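Local atomic coordinates of collagen adhesin (Enterococcus faecalis, PDB entry 2OKM), a protein that probably binds collagen as a cell-wall-anchored surface adhesin, the fragment here being its N2 collagen-binding subdomain. Residues P5-V10 with L24-N29; T34-I39 with R91-K96; S45-N50 with Y106-T111. One frame throughout, in Å; residues are numbered along the deposited sequence.

Contact 1. Residues P5-V10 with L24-N29. With SO4 (sulfate ion), chain B.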
loop_
_atom_site.group_PDB
_atom_site.type_symbol
_atom_site.label_atom_id
_atom_site.label_comp_id
_atom_site.label_asym_id
_atom_site.label_seq_id
_atom_site.Cartn_x
_atom_site.Cartn_y
_atom_site.Cartn_z
ATOM N N PRO A 5 5.873 -10.290 6.785
ATOM C CA PRO A 5 4.773 -11.013 6.144
ATOM C C PRO A 5 4.826 -10.597 4.677
ATOM O O PRO A 5 5.523 -9.636 4.338
ATOM C CB PRO A 5 3.533 -10.469 6.851
ATOM C CG PRO A 5 3.950 -9.095 7.279
ATOM C CD PRO A 5 5.373 -9.291 7.744
ATOM N N PHE A 6 4.119 -11.310 3.808
ATOM C CA PHE A 6 4.120 -10.939 2.401
ATOM C C PHE A 6 3.560 -9.529 2.279
ATOM O O PHE A 6 3.977 -8.756 1.419
ATOM C CB PHE A 6 3.256 -11.884 1.574
ATOM C CG PHE A 6 3.236 -11.540 0.117
ATOM C CD1 PHE A 6 4.310 -11.869 -0.701
ATOM C CD2 PHE A 6 2.176 -10.822 -0.422
ATOM C CE1 PHE A 6 4.329 -11.487 -2.042
ATOM C CE2 PHE A 6 2.185 -10.433 -1.761
ATOM C CZ PHE A 6 3.264 -10.766 -2.570
ATOM N N PHE A 7 2.598 -9.207 3.135
ATOM C CA PHE A 7 2.006 -7.881 3.114
ATOM C C PHE A 7 1.546 -7.393 4.470
ATOM O O PHE A 7 0.983 -8.142 5.268
ATOM C CB PHE A 7 0.810 -7.824 2.156
ATOM C CG PHE A 7 0.123 -6.481 2.140
ATOM C CD1 PHE A 7 -0.960 -6.221 2.973
ATOM C CD2 PHE A 7 0.609 -5.456 1.336
ATOM C CE1 PHE A 7 -1.546 -4.954 3.012
ATOM C CE2 PHE A 7 0.033 -4.188 1.365
ATOM C CZ PHE A 7 -1.046 -3.937 2.205
ATOM N N TYR A 8 1.811 -6.121 4.730
ATOM C CA TYR A 8 1.353 -5.502 5.952
ATOM C C TYR A 8 1.232 -4.012 5.735
ATOM O O TYR A 8 1.870 -3.433 4.846
ATOM C CB TYR A 8 2.258 -5.820 7.153
ATOM C CG TYR A 8 3.599 -5.134 7.194
ATOM C CD1 TYR A 8 4.701 -5.674 6.537
ATOM C CD2 TYR A 8 3.782 -3.974 7.950
ATOM C CE1 TYR A 8 5.955 -5.080 6.637
ATOM C CE2 TYR A 8 5.030 -3.375 8.054
ATOM C CZ TYR A 8 6.110 -3.935 7.399
ATOM O OH TYR A 8 7.349 -3.355 7.519
ATOM N N LYS A 9 0.397 -3.399 6.556
ATOM C CA LYS A 9 0.144 -1.985 6.450
ATOM C C LYS A 9 0.204 -1.302 7.808
ATOM O O LYS A 9 -0.343 -1.809 8.794
ATOM C CB LYS A 9 -1.232 -1.817 5.833
ATOM C CG LYS A 9 -1.708 -0.427 5.764
ATOM C CD LYS A 9 -3.079 -0.465 5.193
ATOM C CE LYS A 9 -3.752 0.755 5.607
ATOM N NZ LYS A 9 -3.067 1.931 5.033
ATOM N N VAL A 10 0.889 -0.163 7.851
ATOM C CA VAL A 10 1.006 0.624 9.074
ATOM C C VAL A 10 0.970 2.100 8.720
ATOM O O VAL A 10 1.054 2.479 7.554
ATOM C CB VAL A 10 2.330 0.348 9.825
ATOM C CG1 VAL A 10 2.321 -1.056 10.386
ATOM C CG2 VAL A 10 3.518 0.544 8.883
ATOM N N LEU A 24 2.088 0.849 2.611
ATOM C CA LEU A 24 1.668 -0.465 2.144
ATOM C C LEU A 24 2.990 -1.171 1.865
ATOM O O LEU A 24 3.721 -0.795 0.954
ATOM C CB LEU A 24 0.836 -0.347 0.864
ATOM C CG LEU A 24 -0.371 0.594 0.948
ATOM C CD1 LEU A 24 -1.092 0.568 -0.386
ATOM C CD2 LEU A 24 -1.317 0.176 2.072
ATOM N N ASN A 25 3.299 -2.184 2.668
ATOM C CA ASN A 25 4.558 -2.916 2.543
ATOM C C ASN A 25 4.351 -4.226 1.816
ATOM O O ASN A 25 3.854 -5.198 2.380
ATOM C CB ASN A 25 5.122 -3.142 3.936
ATOM C CG ASN A 25 5.427 -1.838 4.637
ATOM O OD1 ASN A 25 6.428 -1.187 4.344
ATOM N ND2 ASN A 25 4.549 -1.435 5.547
ATOM N N VAL A 26 4.760 -4.240 0.554
ATOM C CA VAL A 26 4.559 -5.392 -0.304
ATOM C C VAL A 26 5.786 -6.229 -0.648
ATOM O O VAL A 26 6.754 -5.730 -1.226
ATOM C CB VAL A 26 3.906 -4.931 -1.629
ATOM C CG1 VAL A 26 3.509 -6.135 -2.473
ATOM C CG2 VAL A 26 2.706 -4.039 -1.329
ATOM N N ASN A 27 5.726 -7.509 -0.288
ATOM C CA ASN A 27 6.783 -8.466 -0.597
ATOM C C ASN A 27 8.184 -7.991 -0.197
ATOM O O ASN A 27 9.117 -8.052 -0.995
ATOM C CB ASN A 27 6.717 -8.766 -2.102
ATOM C CG ASN A 27 7.524 -9.981 -2.501
ATOM O OD1 ASN A 27 7.745 -10.890 -1.700
ATOM N ND2 ASN A 27 7.948 -10.014 -3.760
ATOM N N LEU A 28 8.334 -7.535 1.045
ATOM C CA LEU A 28 9.629 -7.048 1.512
ATOM C C LEU A 28 10.730 -8.107 1.444
ATOM O O LEU A 28 11.907 -7.773 1.300
ATOM C CB LEU A 28 9.515 -6.490 2.938
ATOM C CG LEU A 28 9.076 -5.022 3.059
ATOM C CD1 LEU A 28 7.788 -4.784 2.302
ATOM C CD2 LEU A 28 8.918 -4.657 4.528
ATOM N N ASN A 29 10.357 -9.380 1.535
ATOM C CA ASN A 29 11.364 -10.436 1.460
ATOM C C ASN A 29 11.684 -10.829 0.028
ATOM O O ASN A 29 12.453 -11.757 -0.219
ATOM C CB ASN A 29 10.936 -11.655 2.267
ATOM C CG ASN A 29 11.057 -11.422 3.758
ATOM O OD1 ASN A 29 10.077 -11.136 4.431
ATOM N ND2 ASN A 29 12.280 -11.520 4.275
HETATM S S SO4 B . 2.721 -14.177 6.105
HETATM O O1 SO4 B . 3.910 -13.999 6.961
HETATM O O2 SO4 B . 2.371 -15.607 6.015
HETATM O O3 SO4 B . 1.592 -13.426 6.686
HETATM O O4 SO4 B . 3.004 -13.662 4.756
HETATM O O HOH W 1 7.966 -10.335 2.831
#
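The amide of Asn25 lies flat over one face of the Tyr8 ring, the two planes 19° apart. Its ND2 stands 3.2 Å from Tyr8 CE2, offset toward the rim, and Asn25 CB sits over the same ring as a CH-pi contact, 3.6 Å from the centroid. Tyr8 can lean over its partner because its chi1 of 73° places CG between the backbone N and the carbonyl carbon. Leu28 CD2 closes on the ring edge, 3.7 Å from Tyr8 CE1.

Beneath this stack the two backbones pair. Tyr8 O takes Asn25 N at 2.9 Å and a weak second bond from Asn25 ND2. Tyr8 N returns a bond to Asn25 O. Strands 7-12 and 19-26 thus form an antiparallel beta hairpin at one edge of a sheet of the collagen-binding domain. Phe6 O receives Asn27 N at 2.7 Å where the pairing runs out.

On the other face, Phe7, Val26 and Leu24 pack with the aliphatic part of Lys9. Val26 CG2 meets the edge of the Phe7 ring, 3.7 Å from CD2, and Leu24 CD2 lies along the Lys9 chain, 3.6 Å from CD. Tyr124 meets Phe7 edge-to-face, and Lys9 extends toward Tyr106, its hydrogen-bond partner. Just before the strand, Phe6 N donates to O4 of a sulfate ion at 2.8 Å; the ion probably comes from the crystallisation liquor.

Contact 2. Residues T34-I39 with R91-K96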
loop_
_atom_site.group_PDB
_atom_site.type_symbol
_atom_site.label_atom_id
_atom_site.label_comp_id
_atom_site.label_asym_id
_atom_site.label_seq_id
_atom_site.Cartn_x
_atom_site.Cartn_y
_atom_site.Cartn_z
ATOM N N THR A 34 3.324 -15.779 -8.613
ATOM C CA THR A 34 2.817 -16.435 -9.817
ATOM C C THR A 34 1.656 -15.710 -10.491
ATOM O O THR A 34 1.193 -16.122 -11.556
ATOM C CB THR A 34 2.369 -17.879 -9.514
ATOM O OG1 THR A 34 1.347 -17.863 -8.512
ATOM C CG2 THR A 34 3.546 -18.705 -9.022
ATOM N N GLU A 35 1.182 -14.638 -9.867
ATOM C CA GLU A 35 0.090 -13.854 -10.422
ATOM C C GLU A 35 0.214 -12.423 -9.929
ATOM O O GLU A 35 1.099 -12.109 -9.128
ATOM C CB GLU A 35 -1.265 -14.421 -9.992
ATOM C CG GLU A 35 -1.446 -14.529 -8.486
ATOM C CD GLU A 35 -2.864 -14.905 -8.090
ATOM O OE1 GLU A 35 -3.489 -15.721 -8.804
ATOM O OE2 GLU A 35 -3.349 -14.397 -7.058
ATOM N N ASP A 36 -0.665 -11.556 -10.419
ATOM C CA ASP A 36 -0.651 -10.159 -10.001
ATOM C C ASP A 36 -0.957 -10.112 -8.512
ATOM O O ASP A 36 -1.471 -11.076 -7.943
ATOM C CB ASP A 36 -1.741 -9.344 -10.708
ATOM C CG ASP A 36 -1.558 -9.264 -12.208
ATOM O OD1 ASP A 36 -0.455 -9.545 -12.715
ATOM O OD2 ASP A 36 -2.539 -8.887 -12.881
ATOM N N ILE A 37 -0.637 -8.985 -7.891
ATOM C CA ILE A 37 -0.926 -8.765 -6.480
ATOM C C ILE A 37 -2.017 -7.708 -6.536
ATOM O O ILE A 37 -1.813 -6.646 -7.121
ATOM C CB ILE A 37 0.279 -8.175 -5.729
ATOM C CG1 ILE A 37 1.472 -9.126 -5.822
ATOM C CG2 ILE A 37 -0.099 -7.926 -4.269
ATOM C CD1 ILE A 37 2.777 -8.508 -5.350
ATOM N N SER A 38 -3.170 -7.990 -5.937
ATOM C CA SER A 38 -4.280 -7.043 -5.977
ATOM C C SER A 38 -4.743 -6.634 -4.592
ATOM O O SER A 38 -5.125 -7.477 -3.787
ATOM C CB SER A 38 -5.456 -7.648 -6.748
ATOM O OG SER A 38 -5.066 -8.010 -8.061
ATOM N N ILE A 39 -4.717 -5.331 -4.330
ATOM C CA ILE A 39 -5.135 -4.792 -3.044
ATOM C C ILE A 39 -6.393 -3.944 -3.187
ATOM O O ILE A 39 -6.461 -3.070 -4.050
ATOM C CB ILE A 39 -4.039 -3.889 -2.432
ATOM C CG1 ILE A 39 -2.748 -4.685 -2.238
ATOM C CG2 ILE A 39 -4.525 -3.306 -1.106
ATOM C CD1 ILE A 39 -1.581 -3.840 -1.766
ATOM N N ARG A 91 -3.128 -2.614 -8.038
ATOM C CA ARG A 91 -2.628 -3.876 -8.566
ATOM C C ARG A 91 -1.174 -3.768 -9.007
ATOM O O ARG A 91 -0.766 -2.761 -9.584
ATOM C CB ARG A 91 -3.485 -4.304 -9.754
ATOM C CG ARG A 91 -2.953 -5.499 -10.508
ATOM C CD ARG A 91 -3.913 -5.883 -11.621
ATOM N NE ARG A 91 -5.276 -6.150 -11.159
ATOM C CZ ARG A 91 -5.798 -7.366 -11.035
ATOM N NH1 ARG A 91 -5.064 -8.421 -11.333
ATOM N NH2 ARG A 91 -7.063 -7.532 -10.652
ATOM N N PHE A 92 -0.399 -4.805 -8.705
ATOM C CA PHE A 92 1.008 -4.891 -9.094
ATOM C C PHE A 92 1.063 -6.052 -10.075
ATOM O O PHE A 92 0.686 -7.179 -9.730
ATOM C CB PHE A 92 1.894 -5.224 -7.890
ATOM C CG PHE A 92 1.850 -4.200 -6.795
ATOM C CD1 PHE A 92 2.813 -3.201 -6.719
ATOM C CD2 PHE A 92 0.838 -4.234 -5.841
ATOM C CE1 PHE A 92 2.772 -2.249 -5.707
ATOM C CE2 PHE A 92 0.787 -3.286 -4.824
ATOM C CZ PHE A 92 1.754 -2.292 -4.757
ATOM N N TYR A 93 1.514 -5.788 -11.298
ATOM C CA TYR A 93 1.588 -6.846 -12.298
ATOM C C TYR A 93 2.655 -7.879 -11.947
ATOM O O TYR A 93 3.725 -7.548 -11.438
ATOM C CB TYR A 93 1.852 -6.256 -13.685
ATOM C CG TYR A 93 0.804 -5.259 -14.142
ATOM C CD1 TYR A 93 -0.550 -5.469 -13.881
ATOM C CD2 TYR A 93 1.167 -4.118 -14.857
ATOM C CE1 TYR A 93 -1.520 -4.565 -14.321
ATOM C CE2 TYR A 93 0.202 -3.208 -15.303
ATOM C CZ TYR A 93 -1.134 -3.440 -15.031
ATOM O OH TYR A 93 -2.089 -2.543 -15.459
ATOM N N ARG A 94 2.339 -9.136 -12.234
ATOM C CA ARG A 94 3.208 -10.268 -11.943
ATOM C C ARG A 94 4.690 -10.106 -12.276
ATOM O O ARG A 94 5.547 -10.197 -11.394
ATOM C CB ARG A 94 2.661 -11.506 -12.666
ATOM C CG ARG A 94 3.203 -12.850 -12.195
ATOM C CD ARG A 94 4.629 -13.112 -12.650
ATOM N NE ARG A 94 5.043 -14.487 -12.366
ATOM C CZ ARG A 94 4.889 -15.508 -13.203
ATOM N NH1 ARG A 94 4.330 -15.320 -14.392
ATOM N NH2 ARG A 94 5.297 -16.723 -12.852
ATOM N N ASP A 95 4.999 -9.872 -13.547
ATOM C CA ASP A 95 6.391 -9.781 -13.965
ATOM C C ASP A 95 7.327 -8.889 -13.165
ATOM O O ASP A 95 8.365 -9.356 -12.690
ATOM C CB ASP A 95 6.485 -9.412 -15.447
ATOM C CG ASP A 95 6.417 -10.625 -16.347
ATOM O OD1 ASP A 95 6.809 -10.512 -17.527
ATOM O OD2 ASP A 95 5.973 -11.691 -15.870
ATOM N N LYS A 96 6.982 -7.616 -13.013
ATOM C CA LYS A 96 7.865 -6.722 -12.279
ATOM C C LYS A 96 7.760 -6.847 -10.765
ATOM O O LYS A 96 8.524 -6.217 -10.026
ATOM C CB LYS A 96 7.658 -5.274 -12.743
ATOM C CG LYS A 96 8.175 -5.048 -14.169
ATOM C CD LYS A 96 8.307 -3.579 -14.540
ATOM C CE LYS A 96 8.893 -3.438 -15.945
ATOM N NZ LYS A 96 9.194 -2.028 -16.323
#
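Asp36 turns its CG beside its own backbone N (chi1 -63°), which carries the carboxylate across to the 91-96 segment. Arg91 extends from its backbone and then bends at chi3 (-56°), bringing the guanidinium back over strand 37-43. The two groups meet in a salt bridge, with Arg91 NH1 3.0 Å from Asp36 OD2. The bond uses the anti lone pair of OD2 and lies close to the guanidinium plane, while the carboxylate plane stands 82° from it. The other oxygen, Asp36 OD1, accepts Arg94 N at 2.9 Å. One carboxylate therefore ties the end of strand 87-92 to the turn that follows it.

Ser38 OG sits over the centre of the Arg91 guanidinium face, 3.1 Å from CZ. The angles there are too poor for hydrogen bonds. Arg94 lays its side chain along the start of the other segment, with CG 3.6 Å from Glu35 N; its NE is bonded to Val33 O.

Ile37 and Phe92 form a hydrogen-bonded antiparallel pair. Ile37 N gives to Phe92 O at 2.9 Å, and Phe92 N gives to Ile37 O at 2.8 Å. Ile37 CB and Ile39 CD1 touch the Phe92 ring, the latter 3.9 Å from CE2 and at the ring edge. Val26 also packs on both Ile37 and Phe92, from the facing sheet. The salt bridge and the apolar cluster thus lie on the two faces of one antiparallel sheet, as in the beta sandwich of a collagen-binding adhesin domain.

Contact 3. Residues S45-N50 with Y106-T111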
loop_
_atom_site.group_PDB
_atom_site.type_symbol
_atom_site.label_atom_id
_atom_site.label_comp_id
_atom_site.label_asym_id
_atom_site.label_seq_id
_atom_site.Cartn_x
_atom_site.Cartn_y
_atom_site.Cartn_z
ATOM N N SER A 45 -12.853 6.386 8.684
ATOM C CA SER A 45 -13.379 7.736 8.861
ATOM C C SER A 45 -12.360 8.755 9.363
ATOM O O SER A 45 -11.257 8.402 9.792
ATOM C CB SER A 45 -14.563 7.699 9.829
ATOM O OG SER A 45 -14.141 7.318 11.131
ATOM N N GLY A 46 -12.751 10.027 9.295
ATOM C CA GLY A 46 -11.914 11.119 9.765
ATOM C C GLY A 46 -10.713 11.449 8.906
ATOM O O GLY A 46 -9.819 12.178 9.346
ATOM N N GLN A 47 -10.706 10.939 7.677
ATOM C CA GLN A 47 -9.589 11.144 6.763
ATOM C C GLN A 47 -10.046 11.375 5.333
ATOM O O GLN A 47 -11.090 10.879 4.911
ATOM C CB GLN A 47 -8.688 9.907 6.758
ATOM C CG GLN A 47 -8.253 9.416 8.124
ATOM C CD GLN A 47 -7.630 8.034 8.059
ATOM O OE1 GLN A 47 -6.532 7.861 7.530
ATOM N NE2 GLN A 47 -8.339 7.039 8.587
ATOM N N GLN A 48 -9.241 12.126 4.593
ATOM C CA GLN A 48 -9.497 12.395 3.189
ATOM C C GLN A 48 -8.225 12.030 2.445
ATOM O O GLN A 48 -7.189 12.674 2.600
ATOM C CB GLN A 48 -9.854 13.864 2.964
ATOM C CG GLN A 48 -11.292 14.164 3.343
ATOM C CD GLN A 48 -12.289 13.385 2.492
ATOM O OE1 GLN A 48 -13.397 13.082 2.935
ATOM N NE2 GLN A 48 -11.896 13.065 1.261
ATOM N N LEU A 49 -8.314 10.972 1.652
ATOM C CA LEU A 49 -7.178 10.483 0.887
ATOM C C LEU A 49 -6.580 11.532 -0.047
ATOM O O LEU A 49 -7.301 12.200 -0.787
ATOM C CB LEU A 49 -7.608 9.263 0.074
ATOM C CG LEU A 49 -6.565 8.628 -0.842
ATOM C CD1 LEU A 49 -5.416 8.073 -0.007
ATOM C CD2 LEU A 49 -7.218 7.515 -1.648
ATOM N N ASN A 50 -5.257 11.678 0.002
ATOM C CA ASN A 50 -4.551 12.620 -0.862
ATOM C C ASN A 50 -4.143 11.802 -2.092
ATOM O O ASN A 50 -3.075 11.191 -2.122
ATOM C CB ASN A 50 -3.317 13.170 -0.133
ATOM C CG ASN A 50 -3.678 13.964 1.118
ATOM O OD1 ASN A 50 -2.863 14.120 2.033
ATOM N ND2 ASN A 50 -4.899 14.483 1.156
ATOM N N TYR A 106 1.690 7.079 1.054
ATOM C CA TYR A 106 0.666 8.045 0.687
ATOM C C TYR A 106 0.128 8.650 1.965
ATOM O O TYR A 106 0.293 8.086 3.048
ATOM C CB TYR A 106 -0.459 7.397 -0.137
ATOM C CG TYR A 106 -1.329 6.407 0.604
ATOM C CD1 TYR A 106 -2.470 6.824 1.296
ATOM C CD2 TYR A 106 -1.020 5.045 0.599
ATOM C CE1 TYR A 106 -3.282 5.907 1.960
ATOM C CE2 TYR A 106 -1.823 4.121 1.261
ATOM C CZ TYR A 106 -2.952 4.557 1.939
ATOM O OH TYR A 106 -3.747 3.648 2.596
ATOM N N THR A 107 -0.507 9.809 1.846
ATOM C CA THR A 107 -1.051 10.467 3.019
ATOM C C THR A 107 -2.530 10.731 2.880
ATOM O O THR A 107 -3.098 10.656 1.792
ATOM C CB THR A 107 -0.379 11.829 3.269
ATOM O OG1 THR A 107 -0.466 12.627 2.081
ATOM C CG2 THR A 107 1.077 11.646 3.657
ATOM N N SER A 108 -3.147 11.025 4.012
ATOM C CA SER A 108 -4.548 11.379 4.047
ATOM C C SER A 108 -4.612 12.584 4.952
ATOM O O SER A 108 -3.839 12.696 5.904
ATOM C CB SER A 108 -5.392 10.241 4.607
ATOM O OG SER A 108 -5.457 9.193 3.661
ATOM N N THR A 109 -5.508 13.504 4.628
ATOM C CA THR A 109 -5.682 14.702 5.428
ATOM C C THR A 109 -6.667 14.380 6.540
ATOM O O THR A 109 -7.687 13.731 6.304
ATOM C CB THR A 109 -6.243 15.858 4.573
ATOM O OG1 THR A 109 -5.296 16.198 3.553
ATOM C CG2 THR A 109 -6.519 17.078 5.439
ATOM N N ILE A 110 -6.349 14.818 7.752
ATOM C CA ILE A 110 -7.214 14.585 8.897
ATOM C C ILE A 110 -8.286 15.670 8.914
ATOM O O ILE A 110 -7.975 16.858 8.895
ATOM C CB ILE A 110 -6.411 14.639 10.210
ATOM C CG1 ILE A 110 -5.356 13.529 10.212
ATOM C CG2 ILE A 110 -7.351 14.502 11.398
ATOM C CD1 ILE A 110 -4.397 13.578 11.392
ATOM N N THR A 111 -9.547 15.251 8.935
ATOM C CA THR A 111 -10.665 16.188 8.950
ATOM C C THR A 111 -10.941 16.685 10.367
ATOM O O THR A 111 -10.352 16.198 11.334
ATOM C CB THR A 111 -11.951 15.519 8.426
ATOM O OG1 THR A 111 -12.324 14.455 9.312
ATOM C CG2 THR A 111 -11.733 14.961 7.024
#
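The short strand 47-49 pairs antiparallel with the end of strand 101-110, in one of the two antiparallel sheets of the beta sandwich of the collagen-binding domain. Their axes run 140° apart, so the pair is clearly twisted. Gln48 and Thr109 make the hydrogen-bonded pair: Gln48 N reaches Thr109 O at 2.8 Å, and Thr109 N reaches Gln48 O. Gln47 with Ile110 and Leu49 with Ser108 are non-hydrogen-bonded pairs beside it.

At one end, Thr111 N binds Gly46 O from well above the carbonyl plane. Gly46 has a positive phi where the chain turns into the strand. Thr111 is the N-cap of helix 112-115, and its OG1 is bonded to Gly114 N, so the same residue joins the strand pair to the helix start.

On the face carrying Leu49, CD1 comes to 3.5 Å from Tyr106 CD1, and the two side chains cross at about a right angle. Phe54 stacks on the Tyr106 ring. Gln47 points to the same side, where its OE1 is held by Trp22 NE1. Ser108 OG, also on this face, is bonded to Gln43 NE2.

Asn50 closes the other end. Its N binds Thr107 O at 3.0 Å. Asn50 CG stands anti to its carbonyl carbon (chi1 -63°), which turns the amide back over strand 101-110 toward two threonines. Asn50 OD1 accepts Thr107 OG1 at 2.8 Å on a lone pair in the carbonyl plane. Asn50 ND2 gives a nearly straight bond (166°) to Thr109 OG1 at 3.0 Å, and this oxygen lies in the amide plane.

Overall arrangement
Contacts 1 and 2 belong to different sheets that face each other across the domain core. Their centres are 14 Å apart, but their side chains touch: Phe7 CE2 lies 3.5 Å from Ile39 CD1, and Phe6 CZ lies 3.6 Å from Ile37 CD1. Contact 3 shares a sheet with contact 1, through neighbouring strands 19-26 and 101-110, with 21 Å between centres. Lys9 NZ lies 3.1 Å from Tyr106 OH, and Leu24 packs on the same tyrosine. Contacts 2 and 3 lie on opposite sides of the chain centre, 26 Å between centres, and do not touch. Their segments alternate along the chain, whereas contact 1 closes before either opens.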